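Local coordinates for pseudoperoxidase (Leishmania major, PDB 5VIA), which binds a b-type heme in a peroxidase-family fold, while its own peroxidase activity remains uncertain, at residues Asn184-Tyr187 against Tyr188-Leu191; Trp252-Leu255 against Val256-Ala260; Glu263-Trp266 against Arg267-Gln271. All blocks are in the same frame, centred on the assembly; numbering follows the deposited sequence.

Overall arrangement
Each of the three contacts lies within a single continuous piece of chain, so none closes a loop of any length and none encloses or crosses another; they come in series. Contact 1 is the entry to and first turn of helix 186-194, contact 2 most of helix 250-261, and contact 3 the start of helix 263-279, which follows directly on the helix before. In space the three pack together, their centres 10 to 13 Å apart. Asn185 and Gln189 of contact 1 reach carbonyls of contact 2, Tyr259 of contact 2 lies against Trp266 of contact 3, and Tyr188 of contact 1 meets both rings. Together they tie three helices into one cluster near the heme.

Contact 1 of 3, residues Asn184-Tyr187 against Tyr188-Leu191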
ATOM      1  N   ASN A 184       0.397  -2.785 -12.082  1.00 29.85           N
ATOM      2  CA  ASN A 184       0.014  -4.062 -12.680  1.00 30.52           C
ATOM      3  C   ASN A 184       0.834  -5.211 -12.106  1.00 29.83           C
ATOM      4  O   ASN A 184       1.481  -5.057 -11.073  1.00 29.87           O
ATOM      5  CB  ASN A 184       0.121  -4.007 -14.206  1.00 30.77           C
ATOM      6  CG  ASN A 184       1.538  -3.765 -14.685  1.00 32.30           C
ATOM      7  OD1 ASN A 184       2.502  -3.894 -13.923  1.00 32.00           O
ATOM      8  ND2 ASN A 184       1.673  -3.404 -15.957  1.00 33.71           N
ATOM      9  N   ASN A 185       0.816  -6.351 -12.788  1.00 28.79           N
ATOM     10  CA  ASN A 185       1.469  -7.555 -12.272  1.00 29.13           C
ATOM     11  C   ASN A 185       2.959  -7.639 -12.604  1.00 31.17           C
ATOM     12  O   ASN A 185       3.562  -8.707 -12.509  1.00 29.63           O
ATOM     13  CB  ASN A 185       0.758  -8.803 -12.800  1.00 28.40           C
ATOM     14  CG  ASN A 185       0.832  -8.921 -14.303  1.00 31.17           C
ATOM     15  OD1 ASN A 185       0.962  -7.919 -15.004  1.00 30.06           O
ATOM     16  ND2 ASN A 185       0.758 -10.150 -14.814  1.00 30.43           N
ATOM     17  N   ARG A 186       3.558  -6.519 -12.997  1.00 30.39           N
ATOM     18  CA  ARG A 186       4.973  -6.532 -13.351  1.00 31.94           C
ATOM     19  C   ARG A 186       5.835  -6.868 -12.131  1.00 28.66           C
ATOM     20  O   ARG A 186       6.900  -7.454 -12.261  1.00 31.12           O
ATOM     21  CB  ARG A 186       5.390  -5.186 -13.958  1.00 32.67           C
ATOM     22  CG  ARG A 186       6.697  -5.266 -14.739  1.00 35.21           C
ATOM     23  CD  ARG A 186       6.976  -4.001 -15.566  1.00 32.88           C
ATOM     24  NE  ARG A 186       8.402  -3.935 -15.892  1.00 35.52           N
ATOM     25  CZ  ARG A 186       9.324  -3.465 -15.056  1.00 33.46           C
ATOM     26  NH1 ARG A 186       8.966  -3.012 -13.862  1.00 30.46           N
ATOM     27  NH2 ARG A 186      10.596  -3.459 -15.409  1.00 36.16           N
ATOM     28  N   TYR A 187       5.352  -6.492 -10.952  1.00 26.76           N
ATOM     29  CA  TYR A 187       5.998  -6.815  -9.682  1.00 29.82           C
ATOM     30  C   TYR A 187       6.419  -8.291  -9.607  1.00 30.66           C
ATOM     31  O   TYR A 187       7.576  -8.611  -9.307  1.00 29.96           O
ATOM     32  CB  TYR A 187       5.039  -6.464  -8.532  1.00 27.39           C
ATOM     33  CG  TYR A 187       5.441  -6.987  -7.171  1.00 28.93           C
ATOM     34  CD1 TYR A 187       6.407  -6.339  -6.401  1.00 28.49           C
ATOM     35  CD2 TYR A 187       4.837  -8.119  -6.641  1.00 29.02           C
ATOM     36  CE1 TYR A 187       6.771  -6.825  -5.136  1.00 29.48           C
ATOM     37  CE2 TYR A 187       5.191  -8.609  -5.384  1.00 29.70           C
ATOM     38  CZ  TYR A 187       6.155  -7.960  -4.640  1.00 29.31           C
ATOM     39  OH  TYR A 187       6.499  -8.459  -3.400  1.00 29.35           O
ATOM     40  N   TYR A 188       5.478  -9.186  -9.902  1.00 29.27           N
ATOM     41  CA  TYR A 188       5.747 -10.621  -9.853  1.00 29.81           C
ATOM     42  C   TYR A 188       6.777 -11.047 -10.886  1.00 30.74           C
ATOM     43  O   TYR A 188       7.646 -11.884 -10.608  1.00 31.20           O
ATOM     44  CB  TYR A 188       4.439 -11.393 -10.064  1.00 29.75           C
ATOM     45  CG  TYR A 188       3.354 -10.858  -9.175  1.00 27.75           C
ATOM     46  CD1 TYR A 188       3.390 -11.087  -7.810  1.00 27.22           C
ATOM     47  CD2 TYR A 188       2.319 -10.090  -9.692  1.00 26.64           C
ATOM     48  CE1 TYR A 188       2.418 -10.578  -6.980  1.00 28.35           C
ATOM     49  CE2 TYR A 188       1.332  -9.581  -8.870  1.00 26.27           C
ATOM     50  CZ  TYR A 188       1.392  -9.825  -7.514  1.00 26.69           C
ATOM     51  OH  TYR A 188       0.433  -9.313  -6.681  1.00 25.47           O
ATOM     52  N   GLN A 189       6.664 -10.485 -12.084  1.00 36.23           N
ATOM     53  CA  GLN A 189       7.576 -10.820 -13.165  1.00 37.17           C
ATOM     54  C   GLN A 189       8.975 -10.351 -12.789  1.00 37.79           C
ATOM     55  O   GLN A 189       9.963 -11.038 -13.051  1.00 38.71           O
ATOM     56  CB  GLN A 189       7.110 -10.162 -14.472  1.00 37.20           C
ATOM     57  CG  GLN A 189       5.701 -10.589 -14.908  1.00 36.18           C
ATOM     58  CD  GLN A 189       5.144  -9.756 -16.048  1.00 36.81           C
ATOM     59  OE1 GLN A 189       5.696  -8.711 -16.401  1.00 37.49           O
ATOM     60  NE2 GLN A 189       4.043 -10.212 -16.628  1.00 35.92           N
ATOM     61  N   PHE A 190       9.046  -9.180 -12.159  1.00 34.74           N
ATOM     62  CA  PHE A 190      10.324  -8.584 -11.775  1.00 34.94           C
ATOM     63  C   PHE A 190      11.039  -9.423 -10.715  1.00 36.49           C
ATOM     64  O   PHE A 190      12.229  -9.733 -10.861  1.00 35.76           O
ATOM     65  CB  PHE A 190      10.120  -7.154 -11.274  1.00 33.62           C
ATOM     66  CG  PHE A 190      11.404  -6.418 -11.011  1.00 35.52           C
ATOM     67  CD1 PHE A 190      12.022  -5.689 -12.022  1.00 35.88           C
ATOM     68  CD2 PHE A 190      12.000  -6.466  -9.757  1.00 35.22           C
ATOM     69  CE1 PHE A 190      13.198  -5.017 -11.781  1.00 37.23           C
ATOM     70  CE2 PHE A 190      13.181  -5.801  -9.514  1.00 37.27           C
ATOM     71  CZ  PHE A 190      13.775  -5.073 -10.520  1.00 37.91           C
ATOM     72  N   LEU A 191      10.311  -9.786  -9.654  1.00 32.20           N
ATOM     73  CA  LEU A 191      10.870 -10.612  -8.581  1.00 33.48           C
ATOM     74  C   LEU A 191      11.446 -11.921  -9.115  1.00 34.27           C
ATOM     75  O   LEU A 191      12.591 -12.271  -8.813  1.00 35.19           O
ATOM     76  CB  LEU A 191       9.823 -10.913  -7.500  1.00 31.78           C
ATOM     77  CG  LEU A 191       9.372  -9.762  -6.596  1.00 31.92           C
ATOM     78  CD1 LEU A 191       8.595 -10.298  -5.406  1.00 32.45           C
ATOM     79  CD2 LEU A 191      10.528  -8.922  -6.118  1.00 32.74           C
TER
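Tyr187 and Tyr188 form an edge-to-face aromatic pair between successive residues in the first turn of helix 186-194, a local, largely buried contact on the histidine side of the heme. Their ring centroids are 5.1 Å apart and the planes stand at 82°, almost perpendicular. Tyr187 supplies the edge: its CD2 comes over the face of Tyr188, 3.5 Å from Tyr188 CE1. The rings can meet because their first torsions differ. In Tyr187, CG lies opposite the backbone N (chi1 168°), whereas in Tyr188 it swings beside its own N (chi1 -49°).

A turn further on, Leu191 lays its branched end over one face of the Tyr187 ring, with CD1 3.5 Å from Tyr187 CZ. Beneath this packing runs the helical bond from Leu191 N to Tyr187 O, 3.0 Å long and nearly straight. Another, from Phe190 N to Arg186 O, measures 2.8 Å. The chain enters the helix through an Asx turn, in which Asn184 OD1 accepts from Arg186 N at 3.0 Å, from above the plane of the amide carbonyl. Asn185 holds the N-cap position without a capping bond from its side chain; its ND2 goes instead to the carbonyl of Tyr259, and its CB meets the edge of the Tyr188 ring at CD2, 3.7 Å away.

Tyrosine suits both places, since a broad apolar ring can be buried while its hydroxyl is satisfied. Tyr187 OH is bonded to Glu243, and Tyr188 OH to the carbonyl of Val153. The side chain of Tyr187 also lies about 4 Å from that of His159, an axial ligand of the heme iron. Gln189 bonds to the carbonyl of Ala260 on helix 250-261, Asn185 touches Glu263 of helix 263-279, and Leu191 leans on Val239 of strand 235-240.

Contact 2 of 3, residues Trp252-Leu255 against Val256-Ala260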
ATOM      1  N   TRP A 252       3.278 -19.573  -1.680  1.00 32.80           N
ATOM      2  CA  TRP A 252       3.477 -18.154  -1.991  1.00 33.09           C
ATOM      3  C   TRP A 252       4.058 -17.984  -3.395  1.00 34.29           C
ATOM      4  O   TRP A 252       3.567 -17.179  -4.195  1.00 33.82           O
ATOM      5  CB  TRP A 252       4.431 -17.521  -0.975  1.00 35.53           C
ATOM      6  CG  TRP A 252       4.545 -16.028  -1.100  1.00 37.73           C
ATOM      7  CD1 TRP A 252       5.362 -15.319  -1.950  1.00 39.78           C
ATOM      8  CD2 TRP A 252       3.813 -15.055  -0.344  1.00 38.51           C
ATOM      9  NE1 TRP A 252       5.172 -13.965  -1.761  1.00 38.87           N
ATOM     10  CE2 TRP A 252       4.233 -13.782  -0.778  1.00 37.75           C
ATOM     11  CE3 TRP A 252       2.849 -15.141   0.667  1.00 35.36           C
ATOM     12  CZ2 TRP A 252       3.714 -12.610  -0.239  1.00 36.97           C
ATOM     13  CZ3 TRP A 252       2.339 -13.971   1.197  1.00 33.62           C
ATOM     14  CH2 TRP A 252       2.766 -12.732   0.747  1.00 34.79           C
ATOM     15  N   ARG A 253       5.113 -18.738  -3.680  1.00 40.33           N
ATOM     16  CA  ARG A 253       5.771 -18.675  -4.981  1.00 41.17           C
ATOM     17  C   ARG A 253       4.839 -19.064  -6.132  1.00 40.25           C
ATOM     18  O   ARG A 253       4.837 -18.409  -7.171  1.00 39.41           O
ATOM     19  CB  ARG A 253       7.028 -19.551  -5.000  1.00 41.59           C
ATOM     20  CG  ARG A 253       7.629 -19.703  -6.393  1.00 43.87           C
ATOM     21  CD  ARG A 253       8.861 -20.581  -6.395  1.00 46.71           C
ATOM     22  NE  ARG A 253      10.079 -19.783  -6.363  1.00 49.06           N
ATOM     23  CZ  ARG A 253      10.726 -19.373  -7.446  1.00 50.39           C
ATOM     24  NH1 ARG A 253      10.281 -19.687  -8.654  1.00 52.24           N
ATOM     25  NH2 ARG A 253      11.825 -18.659  -7.321  1.00 52.87           N
ATOM     26  N   GLU A 254       4.049 -20.126  -5.957  1.00 39.76           N
ATOM     27  CA  GLU A 254       3.107 -20.509  -7.009  1.00 40.13           C
ATOM     28  C   GLU A 254       2.097 -19.399  -7.307  1.00 37.63           C
ATOM     29  O   GLU A 254       1.669 -19.239  -8.444  1.00 40.10           O
ATOM     30  CB  GLU A 254       2.396 -21.829  -6.693  1.00 43.44           C
ATOM     31  CG  GLU A 254       1.124 -22.102  -7.528  1.00 49.76           C
ATOM     32  CD  GLU A 254       1.353 -22.288  -9.050  1.00 55.00           C
ATOM     33  OE1 GLU A 254       2.205 -21.602  -9.669  1.00 54.45           O
ATOM     34  OE2 GLU A 254       0.637 -23.135  -9.642  1.00 58.21           O
ATOM     35  N   LEU A 255       1.733 -18.617  -6.294  1.00 29.92           N
ATOM     36  CA  LEU A 255       0.861 -17.468  -6.523  1.00 29.11           C
ATOM     37  C   LEU A 255       1.608 -16.350  -7.270  1.00 32.42           C
ATOM     38  O   LEU A 255       1.039 -15.691  -8.150  1.00 30.99           O
ATOM     39  CB  LEU A 255       0.274 -16.954  -5.203  1.00 29.31           C
ATOM     40  CG  LEU A 255      -0.778 -17.890  -4.566  1.00 29.90           C
ATOM     41  CD1 LEU A 255      -1.030 -17.587  -3.092  1.00 28.52           C
ATOM     42  CD2 LEU A 255      -2.064 -17.749  -5.326  1.00 30.39           C
ATOM     43  N   VAL A 256       2.879 -16.146  -6.933  1.00 27.31           N
ATOM     44  CA  VAL A 256       3.693 -15.147  -7.632  1.00 27.42           C
ATOM     45  C   VAL A 256       3.887 -15.561  -9.097  1.00 32.88           C
ATOM     46  O   VAL A 256       3.712 -14.753 -10.010  1.00 33.49           O
ATOM     47  CB  VAL A 256       5.050 -14.948  -6.941  1.00 28.63           C
ATOM     48  CG1 VAL A 256       6.013 -14.166  -7.853  1.00 29.26           C
ATOM     49  CG2 VAL A 256       4.850 -14.218  -5.630  1.00 26.39           C
ATOM     50  N   VAL A 257       4.220 -16.830  -9.314  1.00 29.64           N
ATOM     51  CA  VAL A 257       4.372 -17.376 -10.658  1.00 32.40           C
ATOM     52  C   VAL A 257       3.072 -17.248 -11.465  1.00 34.27           C
ATOM     53  O   VAL A 257       3.082 -16.850 -12.636  1.00 33.60           O
ATOM     54  CB  VAL A 257       4.808 -18.857 -10.604  1.00 37.03           C
ATOM     55  CG1 VAL A 257       4.472 -19.580 -11.903  1.00 39.53           C
ATOM     56  CG2 VAL A 257       6.295 -18.958 -10.309  1.00 34.65           C
ATOM     57  N   ARG A 258       1.961 -17.586 -10.823  1.00 35.08           N
ATOM     58  CA  ARG A 258       0.647 -17.517 -11.448  1.00 36.65           C
ATOM     59  C   ARG A 258       0.237 -16.091 -11.845  1.00 35.40           C
ATOM     60  O   ARG A 258      -0.306 -15.888 -12.935  1.00 32.92           O
ATOM     61  CB  ARG A 258      -0.383 -18.119 -10.496  1.00 40.41           C
ATOM     62  CG  ARG A 258      -1.798 -18.138 -10.991  1.00 47.19           C
ATOM     63  CD  ARG A 258      -2.563 -19.266 -10.302  1.00 57.62           C
ATOM     64  NE  ARG A 258      -2.373 -20.526 -11.013  1.00 64.05           N
ATOM     65  CZ  ARG A 258      -3.201 -20.985 -11.946  1.00 65.10           C
ATOM     66  NH1 ARG A 258      -4.290 -20.294 -12.271  1.00 61.03           N
ATOM     67  NH2 ARG A 258      -2.941 -22.136 -12.550  1.00 67.89           N
ATOM     68  N   TYR A 259       0.497 -15.120 -10.967  1.00 30.74           N
ATOM     69  CA  TYR A 259       0.123 -13.726 -11.203  1.00 28.20           C
ATOM     70  C   TYR A 259       1.022 -13.111 -12.266  1.00 29.78           C
ATOM     71  O   TYR A 259       0.615 -12.200 -12.981  1.00 30.41           O
ATOM     72  CB  TYR A 259       0.208 -12.906  -9.908  1.00 26.06           C
ATOM     73  CG  TYR A 259      -0.869 -13.220  -8.864  1.00 28.64           C
ATOM     74  CD1 TYR A 259      -2.031 -13.903  -9.206  1.00 29.23           C
ATOM     75  CD2 TYR A 259      -0.717 -12.817  -7.544  1.00 28.19           C
ATOM     76  CE1 TYR A 259      -3.016 -14.175  -8.252  1.00 30.00           C
ATOM     77  CE2 TYR A 259      -1.699 -13.082  -6.581  1.00 25.29           C
ATOM     78  CZ  TYR A 259      -2.838 -13.762  -6.945  1.00 29.16           C
ATOM     79  OH  TYR A 259      -3.809 -14.031  -5.992  1.00 26.80           O
ATOM     80  N   ALA A 260       2.248 -13.613 -12.361  1.00 31.71           N
ATOM     81  CA  ALA A 260       3.200 -13.129 -13.358  1.00 33.43           C
ATOM     82  C   ALA A 260       2.732 -13.478 -14.766  1.00 37.49           C
ATOM     83  O   ALA A 260       3.025 -12.757 -15.732  1.00 36.53           O
ATOM     84  CB  ALA A 260       4.583 -13.722 -13.102  1.00 31.87           C
TER
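Trp252-Leu255 and Val256-Ala260 are successive turns of one regular alpha-helix, joined by four i to i+4 bonds, of which Val257 N to Arg253 O is 2.7 Å long and almost straight at 173°. On this frame, side chains four residues apart come side by side.

Trp252 and Val256 make an apolar pair on the buried flank. One methyl of the valine, CG2, lies 3.9 Å from Trp252 CD1, approaching the indole obliquely near its pyrrole part. The torsion of Val256 (chi1 166°) sends CG1 opposite the backbone N and leaves CG2 beside that N, on the side of the preceding turn. A beta-branched residue suits the spot because its two methyls fill space close to the helix without needing a polar partner.

Leu255 and Tyr259 run alongside each other in the same direction, but their side chains meet loosely, CD2 of Leu255 being 4.4 Å from CZ of Tyr259. The closer approach is from the backbone: Leu255 O lies over one face of the Tyr259 ring, 3.2 Å from Tyr259 CG, while also accepting from Tyr259 N at 2.9 Å. Tyr259 OH is satisfied by the carbonyl of Ala150.

Charged residues suit the outer side. Glu254 OE2 and Arg258 NE are 4.2 Å apart, too far for a salt bridge, although their opposite charges probably attract weakly. Glu254 bends at its second torsion (65°), which brings OE1 near Val257 CG1. Arg253 is paired with Glu195.

The arrangement is that of an amphipathic helix: its apolar flank packs on helices 149-155, 186-194 and 263-279, and the side chain of Trp252 lies about 8 Å from the heme in this peroxidase-family domain.

Contact 3 of 3, residues Glu263-Trp266 against Arg267-Gln271; sequences EELW and REQFQ
Glu263-Trp266 and Arg267-Gln271 are the opening turns of helix 263-279, an alpha-helix of the peroxidase-family fold, with i to i+4 bonds such as Phe270 N to Trp266 O, 2.8 Å. Along its buried flank Trp266 and Phe270 run side by side. Phe270 CB sits over the indole face in a CH-pi contact, 4.1 Å from the centroid of the five-membered ring. Beyond it the two rings meet obliquely, planes at 41°, with Phe270 CD1 3.7 Å from Trp266 CZ2. Both side chains put CG opposite the backbone N (chi1 166° in Trp266), which points them the same way. Aromatic residues suit this buried flank, where flat rings can pack closely; the side chain of Phe270 lies about 6 Å from the heme, while Trp266 NE1 is satisfied by the carbonyl of Ala154.

A methyl of Leu265, CD1, rests 4.1 Å from Gln269 CG, on the apolar stem of the glutamine, while Gln269 NE2 donates to Glu268 OE2.

On the more open side, Arg267 folds back along the helix, its guanidinium with one face toward Glu263 O. Its first torsion (-74°) sets CG beside the backbone N, 3.5 Å from Trp266 CE3. The salt bridge from Arg267 NH1 to Glu263 OE1 is long, 3.8 Å, and a water also links the pair: it donates to Glu263 OE2 at 3.0 Å and accepts a weak bond from Arg267 NH1.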
ATOM      1  N   GLU A 263      -2.560 -12.029 -15.705  1.00 32.88           N
ATOM      2  CA  GLU A 263      -2.924 -10.697 -15.221  1.00 31.95           C
ATOM      3  C   GLU A 263      -4.399 -10.612 -14.852  1.00 33.23           C
ATOM      4  O   GLU A 263      -4.771  -9.915 -13.907  1.00 29.25           O
ATOM      5  CB  GLU A 263      -2.591  -9.634 -16.273  1.00 33.89           C
ATOM      6  CG  GLU A 263      -2.775  -8.218 -15.749  1.00 32.48           C
ATOM      7  CD  GLU A 263      -2.185  -7.178 -16.678  1.00 39.35           C
ATOM      8  OE1 GLU A 263      -2.038  -7.466 -17.890  1.00 41.01           O
ATOM      9  OE2 GLU A 263      -1.873  -6.075 -16.180  1.00 39.13           O
ATOM     10  N   GLU A 264      -5.241 -11.327 -15.592  1.00 34.06           N
ATOM     11  CA  GLU A 264      -6.675 -11.299 -15.323  1.00 33.78           C
ATOM     12  C   GLU A 264      -6.990 -11.852 -13.928  1.00 34.07           C
ATOM     13  O   GLU A 264      -7.778 -11.261 -13.173  1.00 31.89           O
ATOM     14  CB  GLU A 264      -7.438 -12.079 -16.398  1.00 38.93           C
ATOM     15  CG  GLU A 264      -8.940 -12.150 -16.150  1.00 42.43           C
ATOM     16  CD  GLU A 264      -9.668 -12.988 -17.188  1.00 55.13           C
ATOM     17  OE1 GLU A 264      -9.021 -13.465 -18.149  1.00 60.59           O
ATOM     18  OE2 GLU A 264     -10.895 -13.173 -17.040  1.00 58.64           O
ATOM     19  N   LEU A 265      -6.375 -12.983 -13.589  1.00 34.23           N
ATOM     20  CA  LEU A 265      -6.580 -13.577 -12.270  1.00 35.84           C
ATOM     21  C   LEU A 265      -6.059 -12.628 -11.204  1.00 35.31           C
ATOM     22  O   LEU A 265      -6.723 -12.406 -10.191  1.00 30.78           O
ATOM     23  CB  LEU A 265      -5.869 -14.922 -12.155  1.00 39.15           C
ATOM     24  CG  LEU A 265      -5.893 -15.527 -10.747  1.00 39.00           C
ATOM     25  CD1 LEU A 265      -7.321 -15.811 -10.287  1.00 36.85           C
ATOM     26  CD2 LEU A 265      -5.063 -16.790 -10.706  1.00 39.91           C
ATOM     27  N   TRP A 266      -4.878 -12.055 -11.441  1.00 28.89           N
ATOM     28  CA  TRP A 266      -4.318 -11.118 -10.477  1.00 29.46           C
ATOM     29  C   TRP A 266      -5.253  -9.937 -10.217  1.00 27.01           C
ATOM     30  O   TRP A 266      -5.462  -9.561  -9.061  1.00 25.87           O
ATOM     31  CB  TRP A 266      -2.926 -10.607 -10.880  1.00 28.72           C
ATOM     32  CG  TRP A 266      -2.562  -9.410 -10.039  1.00 27.46           C
ATOM     33  CD1 TRP A 266      -2.129  -9.416  -8.744  1.00 24.50           C
ATOM     34  CD2 TRP A 266      -2.669  -8.030 -10.422  1.00 27.95           C
ATOM     35  NE1 TRP A 266      -1.935  -8.121  -8.307  1.00 25.97           N
ATOM     36  CE2 TRP A 266      -2.262  -7.255  -9.317  1.00 26.69           C
ATOM     37  CE3 TRP A 266      -3.057  -7.380 -11.598  1.00 27.02           C
ATOM     38  CZ2 TRP A 266      -2.245  -5.864  -9.351  1.00 24.60           C
ATOM     39  CZ3 TRP A 266      -3.029  -5.999 -11.636  1.00 27.95           C
ATOM     40  CH2 TRP A 266      -2.625  -5.255 -10.521  1.00 27.34           C
ATOM     41  N   ARG A 267      -5.815  -9.349 -11.276  1.00 28.76           N
ATOM     42  CA  ARG A 267      -6.709  -8.197 -11.096  1.00 28.49           C
ATOM     43  C   ARG A 267      -7.912  -8.522 -10.205  1.00 31.83           C
ATOM     44  O   ARG A 267      -8.343  -7.703  -9.378  1.00 25.87           O
ATOM     45  CB  ARG A 267      -7.197  -7.661 -12.441  1.00 32.08           C
ATOM     46  CG  ARG A 267      -6.136  -6.881 -13.217  1.00 35.09           C
ATOM     47  CD  ARG A 267      -6.753  -6.080 -14.359  1.00 41.37           C
ATOM     48  NE  ARG A 267      -7.372  -6.927 -15.371  1.00 48.08           N
ATOM     49  CZ  ARG A 267      -6.822  -7.201 -16.552  1.00 52.27           C
ATOM     50  NH1 ARG A 267      -5.638  -6.688 -16.866  1.00 53.61           N
ATOM     51  NH2 ARG A 267      -7.452  -7.981 -17.422  1.00 51.24           N
ATOM     52  N   GLU A 268      -8.453  -9.721 -10.372  1.00 34.54           N
ATOM     53  CA  GLU A 268      -9.598 -10.145  -9.570  1.00 33.90           C
ATOM     54  C   GLU A 268      -9.228 -10.219  -8.095  1.00 30.35           C
ATOM     55  O   GLU A 268      -9.923  -9.665  -7.235  1.00 29.87           O
ATOM     56  CB  GLU A 268     -10.088 -11.512 -10.046  1.00 33.20           C
ATOM     57  CG  GLU A 268     -11.198 -12.081  -9.192  1.00 39.46           C
ATOM     58  CD  GLU A 268     -11.508 -13.520  -9.540  1.00 43.75           C
ATOM     59  OE1 GLU A 268     -12.593 -13.767 -10.114  1.00 46.27           O
ATOM     60  OE2 GLU A 268     -10.667 -14.400  -9.234  1.00 39.33           O
ATOM     61  N   GLN A 269      -8.123 -10.902  -7.809  1.00 27.36           N
ATOM     62  CA  GLN A 269      -7.659 -11.092  -6.435  1.00 26.74           C
ATOM     63  C   GLN A 269      -7.220  -9.768  -5.793  1.00 26.44           C
ATOM     64  O   GLN A 269      -7.429  -9.541  -4.596  1.00 23.13           O
ATOM     65  CB  GLN A 269      -6.522 -12.118  -6.425  1.00 24.66           C
ATOM     66  CG  GLN A 269      -6.975 -13.500  -6.906  1.00 28.25           C
ATOM     67  CD  GLN A 269      -8.001 -14.106  -5.964  1.00 31.80           C
ATOM     68  OE1 GLN A 269      -7.857 -14.009  -4.744  1.00 29.27           O
ATOM     69  NE2 GLN A 269      -9.047 -14.730  -6.521  1.00 33.43           N
ATOM     70  N   PHE A 270      -6.620  -8.895  -6.597  1.00 28.12           N
ATOM     71  CA  PHE A 270      -6.172  -7.596  -6.109  1.00 22.50           C
ATOM     72  C   PHE A 270      -7.348  -6.778  -5.603  1.00 23.74           C
ATOM     73  O   PHE A 270      -7.304  -6.219  -4.511  1.00 23.77           O
ATOM     74  CB  PHE A 270      -5.459  -6.813  -7.235  1.00 24.70           C
ATOM     75  CG  PHE A 270      -5.060  -5.418  -6.834  1.00 24.26           C
ATOM     76  CD1 PHE A 270      -3.900  -5.201  -6.116  1.00 22.40           C
ATOM     77  CD2 PHE A 270      -5.859  -4.325  -7.161  1.00 28.10           C
ATOM     78  CE1 PHE A 270      -3.528  -3.912  -5.726  1.00 24.31           C
ATOM     79  CE2 PHE A 270      -5.493  -3.029  -6.782  1.00 24.63           C
ATOM     80  CZ  PHE A 270      -4.322  -2.829  -6.067  1.00 23.47           C
ATOM     81  N   GLN A 271      -8.403  -6.699  -6.402  1.00 23.90           N
ATOM     82  CA  GLN A 271      -9.524  -5.840  -6.052  1.00 24.65           C
ATOM     83  C   GLN A 271     -10.250  -6.411  -4.851  1.00 24.41           C
ATOM     84  O   GLN A 271     -10.694  -5.669  -3.971  1.00 24.38           O
ATOM     85  CB  GLN A 271     -10.457  -5.637  -7.256  1.00 26.21           C
ATOM     86  CG  GLN A 271      -9.754  -4.910  -8.420  1.00 28.04           C
ATOM     87  CD  GLN A 271     -10.687  -4.566  -9.555  1.00 31.15           C
ATOM     88  OE1 GLN A 271     -11.361  -3.538  -9.523  1.00 32.64           O
ATOM     89  NE2 GLN A 271     -10.721  -5.414 -10.577  1.00 31.62           N
TER
HETATM   90  O   HOH W   1      -3.975  -4.431 -14.862  1.00 45.56           O